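Local coordinates for acetoacetate decarboxylase (Sphingomonas wittichii, PDB 5UPB), which is an acetoacetate decarboxylase-like enzyme of the lyase class, probably acting on small oxo-acid substrates, at residues D51-A56 with Q96-A101; G172-R177 with V241-G246. One frame throughout, in Å; residues are numbered along the deposited sequence.

Interaction 1: D51-A56 with Q96-A101; sequences DGLCMA and QGYFPA
The phenol ring of Tyr-98 carries most of this contact: the terminal methyl of Met-55 sits over the centre of one face, while Leu-53 meets the ring only at its hydroxyl end. The sulfur lies above the same face, with Met-55 SD 4.6 Å from the centroid of the Tyr-98 ring and 15° from the ring normal, so the pair is a Met-aromatic contact. Two torsions bring the thioether there. CG of Met-55 is wedged between its own backbone N and carbonyl carbon (chi1 83°), and the chain then bends at chi3 to lay CE over the ring, the two side chains meeting at about a right angle. Leu-53 reaches across from two residues earlier in the strand, its CD2 lying 3.7 Å from Tyr-98 OH. At the chain's corner at Asp-51 and Gly-52, Asp-51 OD1 accepts from the backbone N of Leu-53 at 3.0 Å, an Asx turn. Strand 80-92 lies between the two strands and pairs antiparallel with both, so this is packing between next-but-one strands in the mostly antiparallel beta-structure of the acetoacetate decarboxylase family; Ala-89 touches both Leu-53 and Tyr-98. The hydroxyl of Tyr-98 is hydrogen-bonded to the carbonyl of Arg-175; the ring thus joins dispersion and sulfur contact on its face to a polar anchor at its end.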
ATOM      1  N   ASP A  51     -35.792  -4.959  11.850  1.00 77.81           N
ATOM      2  CA  ASP A  51     -36.629  -3.984  11.161  1.00 76.73           C
ATOM      3  C   ASP A  51     -35.887  -3.239  10.045  1.00 51.10           C
ATOM      4  O   ASP A  51     -36.415  -2.267   9.506  1.00 51.66           O
ATOM      5  CB  ASP A  51     -37.199  -2.984  12.175  1.00 90.18           C
ATOM      6  CG  ASP A  51     -36.123  -2.118  12.823  1.00 79.45           C
ATOM      7  OD1 ASP A  51     -34.922  -2.260  12.481  1.00 66.89           O
ATOM      8  OD2 ASP A  51     -36.487  -1.283  13.680  1.00 76.23           O
ATOM      9  N   GLY A  52     -34.720  -3.714   9.628  1.00 50.04           N
ATOM     10  CA  GLY A  52     -33.917  -3.024   8.642  1.00 53.59           C
ATOM     11  C   GLY A  52     -32.761  -2.240   9.226  1.00 46.89           C
ATOM     12  O   GLY A  52     -31.988  -1.650   8.460  1.00 39.15           O
ATOM     13  N   LEU A  53     -32.631  -2.199  10.552  1.00 40.29           N
ATOM     14  CA  LEU A  53     -31.478  -1.556  11.167  1.00 42.76           C
ATOM     15  C   LEU A  53     -30.195  -2.188  10.645  1.00 37.36           C
ATOM     16  O   LEU A  53     -30.099  -3.410  10.539  1.00 38.84           O
ATOM     17  CB  LEU A  53     -31.518  -1.712  12.682  1.00 41.87           C
ATOM     18  CG  LEU A  53     -30.259  -1.214  13.421  1.00 45.01           C
ATOM     19  CD1 LEU A  53     -30.047   0.312  13.269  1.00 43.92           C
ATOM     20  CD2 LEU A  53     -30.278  -1.631  14.875  1.00 54.98           C
ATOM     21  N   CYS A  54     -29.249  -1.337  10.260  1.00 31.38           N
ATOM     22  CA  CYS A  54     -27.902  -1.687   9.828  1.00 33.13           C
ATOM     23  C   CYS A  54     -26.956  -0.768  10.561  1.00 32.79           C
ATOM     24  O   CYS A  54     -27.366   0.308  11.021  1.00 36.61           O
ATOM     25  CB  CYS A  54     -27.653  -1.505   8.307  1.00 31.69           C
ATOM     26  SG  CYS A  54     -28.720  -2.468   7.405  1.00 53.10           S
ATOM     27  N   MET A  55     -25.708  -1.213  10.712  1.00 35.76           N
ATOM     28  CA  MET A  55     -24.662  -0.337  11.227  1.00 33.22           C
ATOM     29  C   MET A  55     -23.515  -0.336  10.229  1.00 42.03           C
ATOM     30  O   MET A  55     -23.105  -1.399   9.733  1.00 38.53           O
ATOM     31  CB  MET A  55     -24.121  -0.723  12.616  1.00 39.55           C
ATOM     32  CG  MET A  55     -23.106  -1.730  12.704  1.00 58.61           C
ATOM     33  SD  MET A  55     -22.570  -1.737  14.427  1.00 49.00           S
ATOM     34  CE  MET A  55     -23.035  -3.398  14.857  1.00 75.91           C
ATOM     35  N   ALA A  56     -23.047   0.852   9.891  1.00 36.15           N
ATOM     36  CA  ALA A  56     -21.785   1.026   9.184  1.00 38.90           C
ATOM     37  C   ALA A  56     -20.723   1.469  10.189  1.00 35.10           C
ATOM     38  O   ALA A  56     -21.015   2.301  11.056  1.00 34.44           O
ATOM     39  CB  ALA A  56     -21.939   2.070   8.087  1.00 32.59           C
ATOM     40  N   GLN A  96     -30.837 -11.941  19.420  1.00 45.60           N
ATOM     41  CA  GLN A  96     -30.608 -10.746  18.625  1.00 47.61           C
ATOM     42  C   GLN A  96     -29.134 -10.597  18.317  1.00 41.12           C
ATOM     43  O   GLN A  96     -28.290 -10.755  19.197  1.00 42.74           O
ATOM     44  CB  GLN A  96     -31.068  -9.509  19.409  1.00 48.70           C
ATOM     45  CG  GLN A  96     -32.560  -9.492  19.737  1.00 67.55           C
ATOM     46  CD  GLN A  96     -32.984  -8.191  20.383  1.00 95.27           C
ATOM     47  OE1 GLN A  96     -32.331  -7.707  21.306  1.00113.21           O
ATOM     48  NE2 GLN A  96     -34.074  -7.614  19.894  1.00 96.08           N
ATOM     49  N   GLY A  97     -28.819 -10.264  17.073  1.00 40.81           N
ATOM     50  CA  GLY A  97     -27.422 -10.094  16.754  1.00 39.74           C
ATOM     51  C   GLY A  97     -27.237  -9.211  15.544  1.00 36.97           C
ATOM     52  O   GLY A  97     -28.188  -8.614  15.032  1.00 33.19           O
ATOM     53  N   TYR A  98     -25.990  -9.165  15.084  1.00 35.64           N
ATOM     54  CA  TYR A  98     -25.622  -8.538  13.836  1.00 31.17           C
ATOM     55  C   TYR A  98     -25.006  -9.611  12.943  1.00 37.06           C
ATOM     56  O   TYR A  98     -24.307 -10.499  13.435  1.00 31.89           O
ATOM     57  CB  TYR A  98     -24.594  -7.411  14.011  1.00 27.86           C
ATOM     58  CG  TYR A  98     -25.205  -6.144  14.492  1.00 32.84           C
ATOM     59  CD1 TYR A  98     -25.923  -5.303  13.628  1.00 29.31           C
ATOM     60  CD2 TYR A  98     -25.103  -5.782  15.847  1.00 35.76           C
ATOM     61  CE1 TYR A  98     -26.499  -4.116  14.098  1.00 36.70           C
ATOM     62  CE2 TYR A  98     -25.664  -4.620  16.315  1.00 34.06           C
ATOM     63  CZ  TYR A  98     -26.362  -3.780  15.455  1.00 34.47           C
ATOM     64  OH  TYR A  98     -26.920  -2.612  15.973  1.00 40.43           O
ATOM     65  N   PHE A  99     -25.271  -9.522  11.637  1.00 29.87           N
ATOM     66  CA  PHE A  99     -24.539 -10.296  10.641  1.00 29.50           C
ATOM     67  C   PHE A  99     -23.684  -9.314   9.864  1.00 29.21           C
ATOM     68  O   PHE A  99     -24.229  -8.398   9.226  1.00 32.46           O
ATOM     69  CB  PHE A  99     -25.464 -11.052   9.687  1.00 30.08           C
ATOM     70  CG  PHE A  99     -24.723 -11.806   8.617  1.00 31.41           C
ATOM     71  CD1 PHE A  99     -23.976 -12.929   8.932  1.00 32.68           C
ATOM     72  CD2 PHE A  99     -24.760 -11.371   7.298  1.00 30.66           C
ATOM     73  CE1 PHE A  99     -23.283 -13.605   7.960  1.00 41.64           C
ATOM     74  CE2 PHE A  99     -24.074 -12.045   6.309  1.00 33.26           C
ATOM     75  CZ  PHE A  99     -23.340 -13.167   6.630  1.00 33.34           C
ATOM     76  N   PRO A 100     -22.368  -9.372   9.985  1.00 30.40           N
ATOM     77  CA  PRO A 100     -21.514  -8.401   9.263  1.00 27.90           C
ATOM     78  C   PRO A 100     -21.292  -8.826   7.805  1.00 29.23           C
ATOM     79  O   PRO A 100     -20.269  -9.386   7.426  1.00 34.60           O
ATOM     80  CB  PRO A 100     -20.230  -8.405  10.098  1.00 33.94           C
ATOM     81  CG  PRO A 100     -20.156  -9.818  10.609  1.00 35.52           C
ATOM     82  CD  PRO A 100     -21.574 -10.318  10.785  1.00 42.54           C
ATOM     83  N   ALA A 101     -22.270  -8.481   6.963  1.00 34.01           N
ATOM     84  CA  ALA A 101     -22.323  -8.976   5.578  1.00 34.40           C
ATOM     85  C   ALA A 101     -21.091  -8.588   4.779  1.00 34.01           C
ATOM     86  O   ALA A 101     -20.517  -9.421   4.078  1.00 30.96           O
ATOM     87  CB  ALA A 101     -23.566  -8.427   4.882  1.00 38.90           C
TER

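Interaction 2: G172-R177 with V241-G246; sequences GDLRSR and VTYSYG
Leu-174 lays its CD2 methyl over one face of the Tyr-243 ring, above the rim rather than the middle. The methyl carbon is 4.1 Å from the centroid of the Tyr-243 ring and 21° off the normal, a CH-pi contact made on the CD1-CE1 side. The same methyl also meets the strand two residues earlier, where Leu-174 CD2 approaches Val-241 CG1 to 3.9 Å. One branch of a loop leucine therefore bridges two residues of strand 235-249 whose side chains leave the same side of it. The backbone of Leu-174 does not aim its CB directly at the strand; chi1 of -49° sets CG anti to the carbonyl carbon, CD1 continues the extended chain, and the other branch, CD2, is the one turned to the strand. In Tyr-243, chi1 (60°) places the ring beside Leu-174 and chi2 turns its face to the methyl.

Asp-173 adds a looser contact, its CB lying 4.5 Å from Val-241 CG2. Its carboxylate partners, Arg-167 by a salt bridge to OD1 and the backbone N of Asp-170 to OD2, lie just before it in the same loop, which probably fixes the turn there. Val-209 and Tyr-31 also touch Leu-174, and Ile-212 touches both Val-241 and Tyr-243. Backbone pairing holds the strand to strands 21-34 and 206-221, so in this family's mostly antiparallel beta-structure a connecting loop, between strands 156-166 and 179-186, is laid on a strand face. The side chains of Leu-174, Val-241 and Tyr-243 meet by apolar packing, but Arg-175 N is hydrogen-bonded to Tyr-31 OH, so dispersion alone does not seat the loop.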
ATOM      1  N   GLY A 172     -26.575   4.272  25.937  1.00 47.14           N
ATOM      2  CA  GLY A 172     -27.832   4.560  25.256  1.00 57.83           C
ATOM      3  C   GLY A 172     -27.689   4.885  23.781  1.00 54.36           C
ATOM      4  O   GLY A 172     -28.674   4.831  23.040  1.00 43.18           O
ATOM      5  N   ASP A 173     -26.530   5.404  23.377  1.00 35.71           N
ATOM      6  CA  ASP A 173     -26.277   5.805  22.002  1.00 41.32           C
ATOM      7  C   ASP A 173     -25.770   4.663  21.127  1.00 34.39           C
ATOM      8  O   ASP A 173     -25.583   4.864  19.924  1.00 39.69           O
ATOM      9  CB  ASP A 173     -25.302   6.979  21.994  1.00 42.03           C
ATOM     10  CG  ASP A 173     -25.862   8.185  22.747  1.00 42.45           C
ATOM     11  OD1 ASP A 173     -26.995   8.606  22.410  1.00 38.95           O
ATOM     12  OD2 ASP A 173     -25.163   8.736  23.632  1.00 39.19           O
ATOM     13  N   LEU A 174     -25.540   3.479  21.696  1.00 35.97           N
ATOM     14  CA  LEU A 174     -25.147   2.302  20.942  1.00 33.33           C
ATOM     15  C   LEU A 174     -26.359   1.416  20.740  1.00 38.05           C
ATOM     16  O   LEU A 174     -27.244   1.348  21.585  1.00 39.83           O
ATOM     17  CB  LEU A 174     -24.071   1.522  21.682  1.00 36.06           C
ATOM     18  CG  LEU A 174     -22.904   2.390  22.164  1.00 42.06           C
ATOM     19  CD1 LEU A 174     -21.882   1.576  22.934  1.00 57.27           C
ATOM     20  CD2 LEU A 174     -22.251   3.076  20.987  1.00 45.52           C
ATOM     21  N   ARG A 175     -26.402   0.729  19.614  1.00 33.21           N
ATOM     22  CA  ARG A 175     -27.464  -0.243  19.376  1.00 41.69           C
ATOM     23  C   ARG A 175     -26.901  -1.651  19.515  1.00 45.97           C
ATOM     24  O   ARG A 175     -26.643  -2.363  18.542  1.00 44.95           O
ATOM     25  CB  ARG A 175     -28.123   0.007  18.022  1.00 44.74           C
ATOM     26  CG  ARG A 175     -28.940   1.311  17.912  1.00 58.73           C
ATOM     27  CD  ARG A 175     -28.175   2.600  18.013  1.00104.74           C
ATOM     28  NE  ARG A 175     -29.059   3.739  17.746  1.00149.06           N
ATOM     29  CZ  ARG A 175     -28.815   5.008  18.070  1.00146.97           C
ATOM     30  NH1 ARG A 175     -27.688   5.370  18.682  1.00120.18           N
ATOM     31  NH2 ARG A 175     -29.707   5.933  17.757  1.00127.34           N
ATOM     32  N   SER A 176     -26.744  -2.046  20.771  1.00 48.78           N
ATOM     33  CA  SER A 176     -26.092  -3.290  21.142  1.00 52.42           C
ATOM     34  C   SER A 176     -27.009  -4.487  20.928  1.00 48.49           C
ATOM     35  O   SER A 176     -28.152  -4.516  21.409  1.00 41.62           O
ATOM     36  CB  SER A 176     -25.656  -3.228  22.602  1.00 76.85           C
ATOM     37  OG  SER A 176     -26.795  -3.179  23.452  1.00 86.71           O
ATOM     38  N   ARG A 177     -26.478  -5.493  20.239  1.00 40.87           N
ATOM     39  CA  ARG A 177     -27.139  -6.765  20.055  1.00 42.20           C
ATOM     40  C   ARG A 177     -26.090  -7.797  20.438  1.00 38.32           C
ATOM     41  O   ARG A 177     -25.011  -7.826  19.824  1.00 44.81           O
ATOM     42  CB  ARG A 177     -27.639  -6.909  18.603  1.00 45.16           C
ATOM     43  CG  ARG A 177     -28.640  -5.790  18.231  1.00 42.24           C
ATOM     44  CD  ARG A 177     -29.077  -5.746  16.768  1.00 41.16           C
ATOM     45  NE  ARG A 177     -29.964  -6.858  16.430  1.00 35.85           N
ATOM     46  CZ  ARG A 177     -31.283  -6.890  16.618  1.00 44.55           C
ATOM     47  NH1 ARG A 177     -31.946  -5.874  17.170  1.00 46.05           N
ATOM     48  NH2 ARG A 177     -31.945  -7.971  16.248  1.00 44.47           N
ATOM     49  N   VAL A 241     -22.130   7.867  16.122  1.00 30.16           N
ATOM     50  CA  VAL A 241     -21.390   7.818  17.376  1.00 33.23           C
ATOM     51  C   VAL A 241     -19.944   7.413  17.097  1.00 40.58           C
ATOM     52  O   VAL A 241     -19.651   6.705  16.120  1.00 32.58           O
ATOM     53  CB  VAL A 241     -22.064   6.840  18.368  1.00 38.65           C
ATOM     54  CG1 VAL A 241     -21.945   5.424  17.861  1.00 33.32           C
ATOM     55  CG2 VAL A 241     -21.462   6.957  19.736  1.00 48.82           C
ATOM     56  N   THR A 242     -19.028   7.908  17.949  1.00 30.88           N
ATOM     57  CA  THR A 242     -17.635   7.457  17.984  1.00 29.77           C
ATOM     58  C   THR A 242     -17.328   7.098  19.429  1.00 29.25           C
ATOM     59  O   THR A 242     -17.884   7.700  20.362  1.00 31.43           O
ATOM     60  CB  THR A 242     -16.645   8.527  17.438  1.00 32.81           C
ATOM     61  OG1 THR A 242     -15.330   7.965  17.303  1.00 36.03           O
ATOM     62  CG2 THR A 242     -16.584   9.787  18.357  1.00 33.14           C
ATOM     63  N   TYR A 243     -16.515   6.072  19.619  1.00 27.03           N
ATOM     64  CA  TYR A 243     -16.315   5.528  20.950  1.00 31.29           C
ATOM     65  C   TYR A 243     -15.111   4.614  20.938  1.00 31.59           C
ATOM     66  O   TYR A 243     -14.565   4.258  19.880  1.00 29.85           O
ATOM     67  CB  TYR A 243     -17.542   4.777  21.439  1.00 28.87           C
ATOM     68  CG  TYR A 243     -17.931   3.612  20.565  1.00 37.51           C
ATOM     69  CD1 TYR A 243     -18.712   3.803  19.449  1.00 31.47           C
ATOM     70  CD2 TYR A 243     -17.569   2.313  20.901  1.00 36.06           C
ATOM     71  CE1 TYR A 243     -19.097   2.726  18.662  1.00 35.45           C
ATOM     72  CE2 TYR A 243     -17.950   1.247  20.137  1.00 41.69           C
ATOM     73  CZ  TYR A 243     -18.726   1.453  19.020  1.00 37.62           C
ATOM     74  OH  TYR A 243     -19.105   0.369  18.259  1.00 45.36           O
ATOM     75  N   SER A 244     -14.751   4.175  22.139  1.00 27.31           N
ATOM     76  CA  SER A 244     -13.704   3.176  22.303  1.00 27.60           C
ATOM     77  C   SER A 244     -14.311   1.870  22.782  1.00 35.84           C
ATOM     78  O   SER A 244     -15.320   1.837  23.508  1.00 33.76           O
ATOM     79  CB  SER A 244     -12.623   3.667  23.249  1.00 34.05           C
ATOM     80  OG  SER A 244     -12.068   4.849  22.710  1.00 34.51           O
ATOM     81  N   TYR A 245     -13.629   0.798  22.420  1.00 26.15           N
ATOM     82  CA  TYR A 245     -14.156  -0.530  22.584  1.00 28.15           C
ATOM     83  C   TYR A 245     -13.048  -1.520  22.853  1.00 34.95           C
ATOM     84  O   TYR A 245     -12.012  -1.516  22.185  1.00 32.88           O
ATOM     85  CB  TYR A 245     -14.805  -0.827  21.213  1.00 36.82           C
ATOM     86  CG  TYR A 245     -15.437  -2.147  20.943  1.00 30.42           C
ATOM     87  CD1 TYR A 245     -16.027  -2.875  21.924  1.00 32.65           C
ATOM     88  CD2 TYR A 245     -15.374  -2.692  19.660  1.00 35.94           C
ATOM     89  CE1 TYR A 245     -16.606  -4.079  21.656  1.00 33.61           C
ATOM     90  CE2 TYR A 245     -15.937  -3.906  19.373  1.00 39.47           C
ATOM     91  CZ  TYR A 245     -16.552  -4.605  20.370  1.00 42.72           C
ATOM     92  OH  TYR A 245     -17.106  -5.845  20.103  1.00 44.91           O
ATOM     93  N   GLY A 246     -13.338  -2.445  23.752  1.00 32.16           N
ATOM     94  CA  GLY A 246     -12.421  -3.529  24.042  1.00 28.51           C
ATOM     95  C   GLY A 246     -13.216  -4.807  24.147  1.00 36.29           C
ATOM     96  O   GLY A 246     -14.351  -4.812  24.644  1.00 30.04           O
TER

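Overall arrangement
Both contacts are partly buried and pair an aromatic face with a methyl group, but they differ in what they join. Interaction 1 links two strands across a third, and its aliphatic partners come from a strand; interaction 2 seats a loop on a strand, and its methyl comes from the loop. Segment 172-177 connects them directly: beside the tyrosine hydroxyl bond, Arg-177 NE probably bonds to Gly-97 O, and Arg-177 CD packs 3.6 Å from Tyr-98 CZ. Strand 21-34 also serves both, since Tyr-31 touches Met-55 and Tyr-98 in one and Leu-174 in the other. Polar bonds thus tie together two contacts that are themselves largely apolar.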